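Local coordinates for protein putative thioesterase (Novosphingobium aromaticivorans, PDB 3CJY) that is a putative thioesterase of the hotdog clan that binds calcium and probably hydrolyses acyl-CoA thioesters, at residues A[147-152]-A[168-173]; A[183-188]-A[238-243]; A[66-71]-A[96-101]; A[89-94]-A[103-108]. All coordinates share one frame; numbering follows the deposited sequence.

Contact 1: residues A[147-152]-A[168-173]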
# COMPACT_ATOMS: atom_id res chain seq x y z
N GLU A 147 22.59 13.51 -0.11
CA GLU A 147 23.51 14.52 0.50
C GLU A 147 22.71 15.59 1.21
O GLU A 147 23.21 16.27 2.11
CB GLU A 147 24.43 15.19 -0.54
CG GLU A 147 25.34 14.25 -1.26
CD GLU A 147 26.19 14.92 -2.34
OE1 GLU A 147 26.32 16.17 -2.35
OE2 GLU A 147 26.73 14.18 -3.20
N GLY A 148 21.47 15.76 0.78
CA GLY A 148 20.63 16.80 1.34
C GLY A 148 19.84 16.37 2.57
O GLY A 148 19.06 17.14 3.10
N ILE A 149 20.10 15.17 3.06
CA ILE A 149 19.37 14.66 4.20
C ILE A 149 20.33 14.30 5.31
O ILE A 149 21.34 13.64 5.07
CB ILE A 149 18.57 13.37 3.83
CG1 ILE A 149 17.71 13.59 2.57
CG2 ILE A 149 17.74 12.93 5.02
CD1 ILE A 149 16.67 14.73 2.70
N GLU A 150 20.03 14.78 6.51
CA GLU A 150 20.79 14.42 7.69
C GLU A 150 20.19 13.13 8.28
O GLU A 150 18.98 13.07 8.56
CB GLU A 150 20.82 15.58 8.70
CG GLU A 150 21.73 15.29 9.90
CD GLU A 150 21.84 16.46 10.84
OE1 GLU A 150 21.12 17.48 10.64
OE2 GLU A 150 22.65 16.34 11.79
N VAL A 151 21.01 12.10 8.42
CA VAL A 151 20.54 10.79 8.89
C VAL A 151 21.24 10.32 10.13
O VAL A 151 22.47 10.30 10.19
CB VAL A 151 20.72 9.71 7.76
CG1 VAL A 151 20.15 8.37 8.13
CG2 VAL A 151 20.14 10.18 6.41
N ARG A 152 20.45 9.96 11.12
CA ARG A 152 20.99 9.40 12.34
C ARG A 152 20.37 8.03 12.64
O ARG A 152 19.23 7.73 12.27
CB ARG A 152 20.75 10.35 13.48
CG ARG A 152 21.47 11.68 13.26
CD ARG A 152 21.27 12.62 14.42
NE ARG A 152 21.89 13.93 14.14
CZ ARG A 152 21.75 14.97 14.94
NH1 ARG A 152 21.11 14.86 16.08
NH2 ARG A 152 22.28 16.13 14.60
N LEU A 168 15.57 11.24 10.31
CA LEU A 168 15.83 11.94 9.06
C LEU A 168 15.44 13.40 9.14
O LEU A 168 14.43 13.74 9.71
CB LEU A 168 15.03 11.33 7.90
CG LEU A 168 15.24 9.84 7.66
CD1 LEU A 168 14.23 9.39 6.55
CD2 LEU A 168 16.68 9.49 7.32
N ARG A 169 16.27 14.26 8.58
CA ARG A 169 15.96 15.67 8.58
C ARG A 169 16.49 16.31 7.31
O ARG A 169 17.69 16.14 6.97
CB ARG A 169 16.58 16.37 9.79
CG ARG A 169 16.15 17.85 9.81
CD ARG A 169 16.63 18.58 11.03
NE ARG A 169 18.08 18.62 11.20
CZ ARG A 169 18.64 19.15 12.30
NH1 ARG A 169 17.87 19.67 13.24
NH2 ARG A 169 19.96 19.17 12.47
N ARG A 170 15.60 17.00 6.61
CA ARG A 170 16.00 17.76 5.41
C ARG A 170 16.90 18.92 5.81
O ARG A 170 16.54 19.76 6.68
CB ARG A 170 14.81 18.29 4.62
CG ARG A 170 14.13 17.20 3.81
CD ARG A 170 12.91 17.64 3.19
NE ARG A 170 13.18 18.65 2.22
CZ ARG A 170 12.36 18.91 1.20
NH1 ARG A 170 11.26 18.18 1.04
NH2 ARG A 170 12.67 19.85 0.33
N LYS A 171 18.06 18.99 5.18
CA LYS A 171 19.00 20.07 5.47
C LYS A 171 18.45 21.42 5.02
O LYS A 171 18.90 22.46 5.50
CB LYS A 171 20.37 19.78 4.84
CG LYS A 171 21.13 18.60 5.55
CD LYS A 171 22.48 18.29 4.89
CE LYS A 171 23.04 16.95 5.33
NZ LYS A 171 24.39 16.73 4.69
N ASP A 172 17.52 21.40 4.09
CA ASP A 172 16.95 22.64 3.56
C ASP A 172 15.81 23.21 4.42
O ASP A 172 15.21 24.24 4.08
CB ASP A 172 16.53 22.49 2.10
CG ASP A 172 15.37 21.56 1.91
OD1 ASP A 172 14.78 21.08 2.90
OD2 ASP A 172 15.06 21.30 0.73
N GLY A 173 15.53 22.55 5.53
CA GLY A 173 14.54 23.00 6.52
C GLY A 173 13.09 23.02 6.09
O GLY A 173 12.26 23.69 6.74
O HOH W 1 17.38 19.08 2.03
O HOH W 2 19.40 18.94 8.98

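Contact 2: residues A[183-188]-A[238-243]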
# COMPACT_ATOMS: atom_id res chain seq x y z
N MSE A 183 9.02 11.27 0.26
CA MSE A 183 10.45 11.04 0.02
C MSE A 183 11.02 10.13 1.13
O MSE A 183 11.75 9.18 0.87
CB MSE A 183 11.17 12.38 -0.15
CG MSE A 183 10.97 12.85 -1.59
SE MSE A 183 11.75 14.59 -2.02
CE MSE A 183 10.53 15.53 -1.25
N PHE A 184 10.69 10.43 2.39
CA PHE A 184 11.20 9.66 3.51
C PHE A 184 10.68 8.22 3.55
O PHE A 184 11.35 7.29 4.03
CB PHE A 184 10.92 10.37 4.84
CG PHE A 184 11.72 11.63 5.05
CD1 PHE A 184 12.91 11.86 4.36
CD2 PHE A 184 11.37 12.52 6.06
CE1 PHE A 184 13.72 12.98 4.67
CE2 PHE A 184 12.15 13.66 6.34
CZ PHE A 184 13.31 13.88 5.61
N ALA A 185 9.45 8.03 3.05
CA ALA A 185 8.83 6.71 2.94
C ALA A 185 9.66 5.80 2.02
O ALA A 185 9.70 4.60 2.20
CB ALA A 185 7.35 6.80 2.39
N ASP A 186 10.32 6.40 1.03
CA ASP A 186 11.13 5.63 0.07
C ASP A 186 12.57 5.37 0.51
O ASP A 186 13.46 5.12 -0.31
CB ASP A 186 11.06 6.25 -1.31
CG ASP A 186 11.52 5.28 -2.42
OD1 ASP A 186 11.17 4.09 -2.38
OD2 ASP A 186 12.24 5.72 -3.35
N PHE A 187 12.78 5.37 1.82
CA PHE A 187 14.03 4.91 2.40
C PHE A 187 14.00 3.37 2.68
O PHE A 187 14.97 2.78 3.13
CB PHE A 187 14.35 5.68 3.68
CG PHE A 187 15.11 6.96 3.44
CD1 PHE A 187 14.56 7.98 2.67
CD2 PHE A 187 16.36 7.15 4.03
CE1 PHE A 187 15.23 9.14 2.44
CE2 PHE A 187 17.05 8.34 3.83
CZ PHE A 187 16.47 9.34 3.04
N LEU A 188 12.92 2.72 2.29
CA LEU A 188 12.81 1.26 2.53
C LEU A 188 13.90 0.47 1.81
O LEU A 188 14.27 -0.57 2.30
CB LEU A 188 11.41 0.70 2.22
CG LEU A 188 10.43 0.83 3.37
CD1 LEU A 188 9.00 0.62 2.92
CD2 LEU A 188 10.82 -0.13 4.51
N VAL A 238 6.70 1.07 6.30
CA VAL A 238 7.29 2.23 7.03
C VAL A 238 6.23 3.10 7.68
O VAL A 238 5.12 3.26 7.15
CB VAL A 238 8.17 3.12 6.10
CG1 VAL A 238 7.36 3.67 4.90
CG2 VAL A 238 8.86 4.23 6.86
N THR A 239 6.56 3.57 8.88
CA THR A 239 5.75 4.56 9.60
C THR A 239 6.68 5.75 9.79
O THR A 239 7.86 5.59 10.14
CB THR A 239 5.23 4.06 10.95
OG1 THR A 239 4.43 2.89 10.78
CG2 THR A 239 4.40 5.12 11.68
N LEU A 240 6.13 6.91 9.47
CA LEU A 240 6.79 8.20 9.61
C LEU A 240 6.16 8.96 10.77
O LEU A 240 4.95 9.29 10.78
CB LEU A 240 6.69 9.00 8.32
CG LEU A 240 7.29 8.33 7.08
CD1 LEU A 240 7.06 9.22 5.84
CD2 LEU A 240 8.79 8.07 7.27
N TRP A 241 6.99 9.21 11.79
CA TRP A 241 6.59 9.96 12.95
C TRP A 241 7.30 11.29 13.04
O TRP A 241 8.44 11.46 12.54
CB TRP A 241 6.93 9.19 14.24
CG TRP A 241 6.66 7.73 14.26
CD1 TRP A 241 7.48 6.73 13.78
CD2 TRP A 241 5.54 7.06 14.89
NE1 TRP A 241 6.92 5.51 14.02
CE2 TRP A 241 5.73 5.68 14.70
CE3 TRP A 241 4.36 7.50 15.53
CZ2 TRP A 241 4.82 4.73 15.17
CZ3 TRP A 241 3.46 6.53 16.01
CH2 TRP A 241 3.69 5.18 15.80
N ASP A 242 6.70 12.25 13.76
CA ASP A 242 7.45 13.47 14.10
C ASP A 242 8.36 13.20 15.29
O ASP A 242 8.51 12.06 15.74
CB ASP A 242 6.60 14.72 14.30
CG ASP A 242 5.74 14.69 15.53
OD1 ASP A 242 5.82 13.73 16.32
OD2 ASP A 242 4.98 15.68 15.68
N GLN A 243 8.96 14.24 15.84
CA GLN A 243 9.91 14.01 16.94
C GLN A 243 9.23 13.77 18.30
O GLN A 243 9.84 13.35 19.28
CB GLN A 243 10.89 15.20 17.04
CG GLN A 243 12.04 14.98 18.01
CD GLN A 243 13.00 16.17 18.11
OE1 GLN A 243 13.07 16.99 17.22
NE2 GLN A 243 13.73 16.25 19.23

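Contact 3: residues A[66-71]-A[96-101]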
# COMPACT_ATOMS: atom_id res chain seq x y z
N PHE A 66 12.73 3.60 -15.67
CA PHE A 66 13.62 4.56 -15.00
C PHE A 66 13.62 5.92 -15.67
O PHE A 66 13.44 6.05 -16.88
CB PHE A 66 15.09 4.05 -14.95
CG PHE A 66 15.36 3.05 -13.86
CD1 PHE A 66 15.59 3.46 -12.56
CD2 PHE A 66 15.43 1.69 -14.15
CE1 PHE A 66 15.86 2.54 -11.53
CE2 PHE A 66 15.69 0.75 -13.12
CZ PHE A 66 15.91 1.19 -11.81
N THR A 67 13.81 6.93 -14.83
CA THR A 67 13.93 8.32 -15.27
C THR A 67 15.38 8.77 -15.02
O THR A 67 15.75 9.09 -13.90
CB THR A 67 12.95 9.25 -14.57
OG1 THR A 67 11.64 8.71 -14.73
CG2 THR A 67 13.01 10.67 -15.17
N PRO A 68 16.20 8.75 -16.05
CA PRO A 68 17.58 9.15 -15.88
C PRO A 68 17.76 10.58 -15.43
O PRO A 68 16.94 11.47 -15.71
CB PRO A 68 18.16 9.00 -17.30
CG PRO A 68 17.18 8.15 -18.05
CD PRO A 68 15.87 8.46 -17.45
N LEU A 69 18.84 10.80 -14.69
CA LEU A 69 19.24 12.16 -14.37
C LEU A 69 19.25 13.01 -15.64
O LEU A 69 19.75 12.59 -16.69
CB LEU A 69 20.66 12.17 -13.81
CG LEU A 69 21.35 13.48 -13.49
CD1 LEU A 69 20.64 14.32 -12.40
CD2 LEU A 69 22.80 13.15 -13.07
N GLY A 70 18.69 14.20 -15.52
CA GLY A 70 18.66 15.13 -16.62
C GLY A 70 17.43 15.08 -17.51
O GLY A 70 17.25 15.94 -18.39
N SER A 71 16.60 14.05 -17.34
CA SER A 71 15.37 13.94 -18.13
C SER A 71 14.37 15.00 -17.74
O SER A 71 14.36 15.51 -16.62
CB SER A 71 14.60 12.63 -17.88
OG SER A 71 15.40 11.48 -17.71
N ASP A 96 9.67 11.79 -22.71
CA ASP A 96 9.73 11.65 -24.14
C ASP A 96 8.62 10.73 -24.62
O ASP A 96 8.79 9.97 -25.56
CB ASP A 96 11.08 11.08 -24.56
CG ASP A 96 12.23 12.05 -24.33
OD1 ASP A 96 11.97 13.27 -24.23
OD2 ASP A 96 13.40 11.58 -24.28
N GLY A 97 7.49 10.79 -23.92
CA GLY A 97 6.33 10.01 -24.30
C GLY A 97 6.34 8.60 -23.73
O GLY A 97 5.32 7.92 -23.79
N ARG A 98 7.47 8.17 -23.19
CA ARG A 98 7.61 6.83 -22.60
C ARG A 98 7.07 6.82 -21.18
O ARG A 98 7.42 7.67 -20.39
CB ARG A 98 9.09 6.40 -22.55
CG ARG A 98 9.32 5.01 -21.89
CD ARG A 98 10.82 4.56 -21.78
NE ARG A 98 11.58 5.14 -20.66
CZ ARG A 98 12.24 6.29 -20.73
NH1 ARG A 98 12.20 7.00 -21.86
NH2 ARG A 98 12.91 6.76 -19.69
N LEU A 99 6.22 5.85 -20.87
CA LEU A 99 5.67 5.73 -19.50
C LEU A 99 6.73 5.27 -18.51
O LEU A 99 7.35 4.21 -18.68
CB LEU A 99 4.51 4.75 -19.46
CG LEU A 99 3.66 4.70 -18.21
CD1 LEU A 99 2.94 6.05 -17.97
CD2 LEU A 99 2.67 3.57 -18.30
N VAL A 100 6.91 6.06 -17.47
CA VAL A 100 7.87 5.73 -16.41
C VAL A 100 7.16 5.36 -15.10
O VAL A 100 7.67 4.60 -14.29
CB VAL A 100 8.95 6.81 -16.22
CG1 VAL A 100 9.80 6.92 -17.48
CG2 VAL A 100 8.37 8.16 -15.84
N PHE A 101 5.95 5.87 -14.92
CA PHE A 101 5.12 5.52 -13.76
C PHE A 101 3.67 5.93 -13.96
O PHE A 101 3.37 6.76 -14.78
CB PHE A 101 5.67 6.06 -12.39
CG PHE A 101 5.62 7.56 -12.23
CD1 PHE A 101 4.44 8.22 -12.00
CD2 PHE A 101 6.78 8.30 -12.25
CE1 PHE A 101 4.41 9.59 -11.86
CE2 PHE A 101 6.75 9.67 -12.14
CZ PHE A 101 5.56 10.30 -11.92

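Contact 4: residues A[89-94]-A[103-108]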
# COMPACT_ATOMS: atom_id res chain seq x y z
N ALA A 89 -7.83 10.91 -8.38
CA ALA A 89 -7.09 11.26 -9.59
C ALA A 89 -6.11 10.16 -9.93
O ALA A 89 -5.82 9.31 -9.11
CB ALA A 89 -6.30 12.52 -9.35
N ARG A 90 -5.69 10.19 -11.19
CA ARG A 90 -4.59 9.38 -11.68
C ARG A 90 -3.53 10.31 -12.26
O ARG A 90 -3.86 11.30 -12.91
CB ARG A 90 -5.07 8.44 -12.77
CG ARG A 90 -5.96 7.37 -12.25
CD ARG A 90 -6.02 6.22 -13.24
NE ARG A 90 -6.70 6.63 -14.45
CZ ARG A 90 -7.37 5.77 -15.21
NH1 ARG A 90 -7.45 4.49 -14.86
NH2 ARG A 90 -7.98 6.21 -16.30
N VAL A 91 -2.27 9.97 -12.05
CA VAL A 91 -1.14 10.72 -12.53
C VAL A 91 -0.17 9.82 -13.26
O VAL A 91 0.32 8.87 -12.71
CB VAL A 91 -0.36 11.45 -11.41
CG1 VAL A 91 0.80 12.26 -12.03
CG2 VAL A 91 -1.29 12.35 -10.56
N ALA A 92 0.09 10.18 -14.50
CA ALA A 92 1.03 9.46 -15.32
C ALA A 92 2.30 10.29 -15.47
O ALA A 92 2.25 11.51 -15.79
CB ALA A 92 0.44 9.17 -16.73
N GLY A 93 3.41 9.60 -15.31
CA GLY A 93 4.72 10.19 -15.56
C GLY A 93 5.29 9.60 -16.82
O GLY A 93 5.24 8.37 -17.06
N THR A 94 5.77 10.48 -17.68
CA THR A 94 6.35 10.09 -18.96
C THR A 94 7.58 10.92 -19.25
O THR A 94 7.66 12.09 -18.86
CB THR A 94 5.37 10.31 -20.16
OG1 THR A 94 4.90 11.66 -20.12
CG2 THR A 94 4.20 9.40 -20.10
N SER A 103 -0.08 6.26 -11.36
CA SER A 103 -0.52 6.30 -9.97
C SER A 103 -1.99 6.60 -9.81
O SER A 103 -2.63 7.16 -10.68
CB SER A 103 0.26 7.35 -9.21
OG SER A 103 -0.01 8.60 -9.78
N GLY A 104 -2.47 6.23 -8.64
CA GLY A 104 -3.84 6.49 -8.19
C GLY A 104 -3.76 7.16 -6.84
O GLY A 104 -3.06 6.71 -5.95
N ILE A 105 -4.45 8.27 -6.71
CA ILE A 105 -4.41 9.14 -5.54
C ILE A 105 -5.81 9.58 -5.10
O ILE A 105 -6.67 9.91 -5.94
CB ILE A 105 -3.58 10.42 -5.89
CG1 ILE A 105 -2.16 10.03 -6.36
CG2 ILE A 105 -3.52 11.39 -4.69
CD1 ILE A 105 -1.35 11.15 -6.89
N SER A 106 -6.04 9.52 -3.79
CA SER A 106 -7.28 9.98 -3.17
C SER A 106 -6.96 11.25 -2.43
O SER A 106 -5.93 11.35 -1.77
CB SER A 106 -7.83 8.98 -2.15
OG SER A 106 -8.06 7.75 -2.75
N LEU A 107 -7.87 12.21 -2.54
CA LEU A 107 -7.73 13.54 -1.95
C LEU A 107 -8.99 13.92 -1.22
O LEU A 107 -10.07 13.54 -1.60
CB LEU A 107 -7.38 14.58 -3.01
CG LEU A 107 -6.19 14.21 -3.90
CD1 LEU A 107 -6.69 13.60 -5.22
CD2 LEU A 107 -5.31 15.42 -4.18
N GLY A 108 -8.82 14.66 -0.14
CA GLY A 108 -9.96 15.12 0.63
C GLY A 108 -9.57 15.58 2.00
O GLY A 108 -8.47 15.31 2.51

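Contact 1: residues A[147-152]-A[168-173]
Glu150 OE1 is gripped by three donors. Arg169 NH2 meets Glu150 OE1 at 2.7 Å, on the syn side and close to the guanidinium plane. Arg169 NE adds a weak bond to the same oxygen, and one water links the two by donating to OE1 and accepting from NE. Both side chains leave the strands with CG anti to the backbone N (chi1 -175° for Glu150, -176° for Arg169) and run side by side; Glu150 stays extended, while a bend at chi3 carries the Arg169 guanidinium across to the carboxylate, their planes 50° apart. Arg152 NH2 comes down on Glu150 OE2 from above the carboxylate plane at 2.8 Å, so one carboxylate serves two arginines. Arg152 is also held by Asp128, and Trp219 packs against all three side chains of the network.

On the other face, Leu168 CD2 rests against both methyls of Val151, the nearer being CG2 at 3.6 Å, and Ile149 CD1 touches Arg170 CG at 3.7 Å. Phe184 of helix 178-185 covers Ile149, Leu168 and Arg170. Beyond the strand, extended Lys171 passes over Gly148 and donates from NZ to Glu147 O at 2.9 Å. Alternating hydrogen-bonded and non-hydrogen-bonded pairs make this the antiparallel hairpin of strands 149-153 and 163-170, within the C-terminal hotdog-family domain.

Contact 2: residues A[183-188]-A[238-243]
Val238 CG1 is the methyl on which three groups of the 183-188 segment converge. With chi1 at 59°, this branch sits between the backbone N and the carbonyl carbon and is brought up to Ala185. There it meets Ala185 O at 3.7 Å, Ala185 CB at 4.0 Å and, where the two side chains pass at a slant, Leu188 CD1, also at 4.0 Å.

Two residues along, Leu240 projects from the same face of the strand. Its CG is anti to the carbonyl carbon (chi1 -58°), and both methyls lie near Phe184 CB, Leu240 CD2 at 4.0 Å, while Leu240 CD1 also comes within 3.9 Å of Ala185 N. Phe184 offers mainly its CB here, because its chi1 of -70° swings the ring away from strand 233-241.

No hydrogen bond crosses this wholly buried, apolar interface. The Phe184 ring instead packs on Leu168 and Arg170 of strand 163-170 and on Cys220, while Leu188, opening helix 188-196, and Val238 both touch Met224 of strand 220-230. The joint between helices 178-185 and 188-196 thus lies on the sheet where strand 233-241 runs between strands 220-230 and 247-256.

Contact 3: residues A[66-71]-A[96-101]
Arg98 NH2 donates to Phe66 O at 2.9 Å, the one hydrogen bond that joins the loop 66-71 to the strand beginning at Arg98. The approach is nearly end-on to the carbonyl, with a C=O...N angle of 172°, and the oxygen lies in the guanidinium plane. Pro68 CD sits at the same edge of the group, 4.1 Å from Arg98 NH2. Two residues on from the arginine, Val100 closes against the loop: Val100 CG2 touches Thr67 OG1 at 3.5 Å, and Val100 CG1 lies 3.8 Å from Phe66 O. The Thr67 and Val100 side chains cross at about a right angle.

Val100 belongs to a classic beta bulge, in which Val100 and Phe101 both face Gly93 of the neighbouring strand 87-95. The irregularity falls near the start of strand 98-107, just after the turn that joins it to strand 87-95.

The Arg98 chain leaves the backbone with CG anti to N and then bends at chi3 (80°), which directs the guanidinium to the loop; Ser65 OG accepts from NE, and with Phe66 O at NH2 the guanidinium is held at two of its nitrogens. Cut back to an alanine, this position would have no guanidinium to donate to Phe66 O and Ser65 OG, and the loop would probably be less firmly tied to the strand. On the loop side, Phe66 sets its ring edge-to-face with Tyr34, and the backbone of Thr67 bonds to Leu35. Further on, Pro68 to Ser71 form a type II turn in which Pro68 O accepts from Ser71 N at 3.1 Å. Val95 packs on Thr67, Ser71 and Val100.

Contact 4: residues A[89-94]-A[103-108]
Val91 and Ser103 meet through peptide carbonyls that are approached from quite different sides. Ser103 OG reaches Val91 O at 3.0 Å, in the carbonyl plane and on a lone pair, whereas Val91 N lies above the plane of the Ser103 carbonyl, 40° out of it, at 3.1 Å from Ser103 O. These bonds belong to the antiparallel hairpin of strands 87-95 and 98-107 in the N-terminal hotdog-family domain, where a sheet wraps round a long helix.

Farther along, Ala89 and Ile105 form a regular hydrogen-bonded pair: Ala89 N donates to Ile105 O at 2.9 Å, and Ile105 N returns the bond to Ala89 O at 3.0 Å. Between the two pairs, Arg90 stands opposite Gly104, and Arg90 CA makes a CA-H...O contact with Ser103 O.

Val91, Ser103 and Ile105 face helix 37-52, packing on Val47, Ala44 and Leu45 respectively. Arg90 projects from the other face, where it pairs with Glu78 and packs on His102 of the second subunit.

At the Ser103 end the return backbone bond of this pair, Ser103 N to Val91 O, is weak, and the hydroxyl backs it up. It does so because chi1 (63°) places OG between the backbone N and the carbonyl carbon, turned to the partner strand. With an alanine here the OG bond disappears, and Val91 O would probably be held across the strands by the weak Ser103 N bond alone. The side chains of Val91 and Ile105 pass at a slant, with Val91 CG2 3.9 Å from Ile105 CD1.

Contacts 3 and 4 share strand 98-107 in the N-terminal hotdog-family domain and meet at the bulge; contacts 1 and 2 belong to the C-terminal one and touch through Leu168 and Arg170 on Phe184. Contacts 2 and 4 are buried, but contact 2 is apolar helix-on-sheet packing whereas contact 4 is mainly backbone pairing, one face turned to a helix and the other near the second subunit. Contacts 1 and 3 are partly buried, and arginine side chains are prominent in both: in a carboxylate network beside the backbone pairing in contact 1, and at a single carbonyl in contact 3. Contacts 1 and 4, both hairpins, lie on opposite sides of the chain's centre, about 27 Å apart between centres.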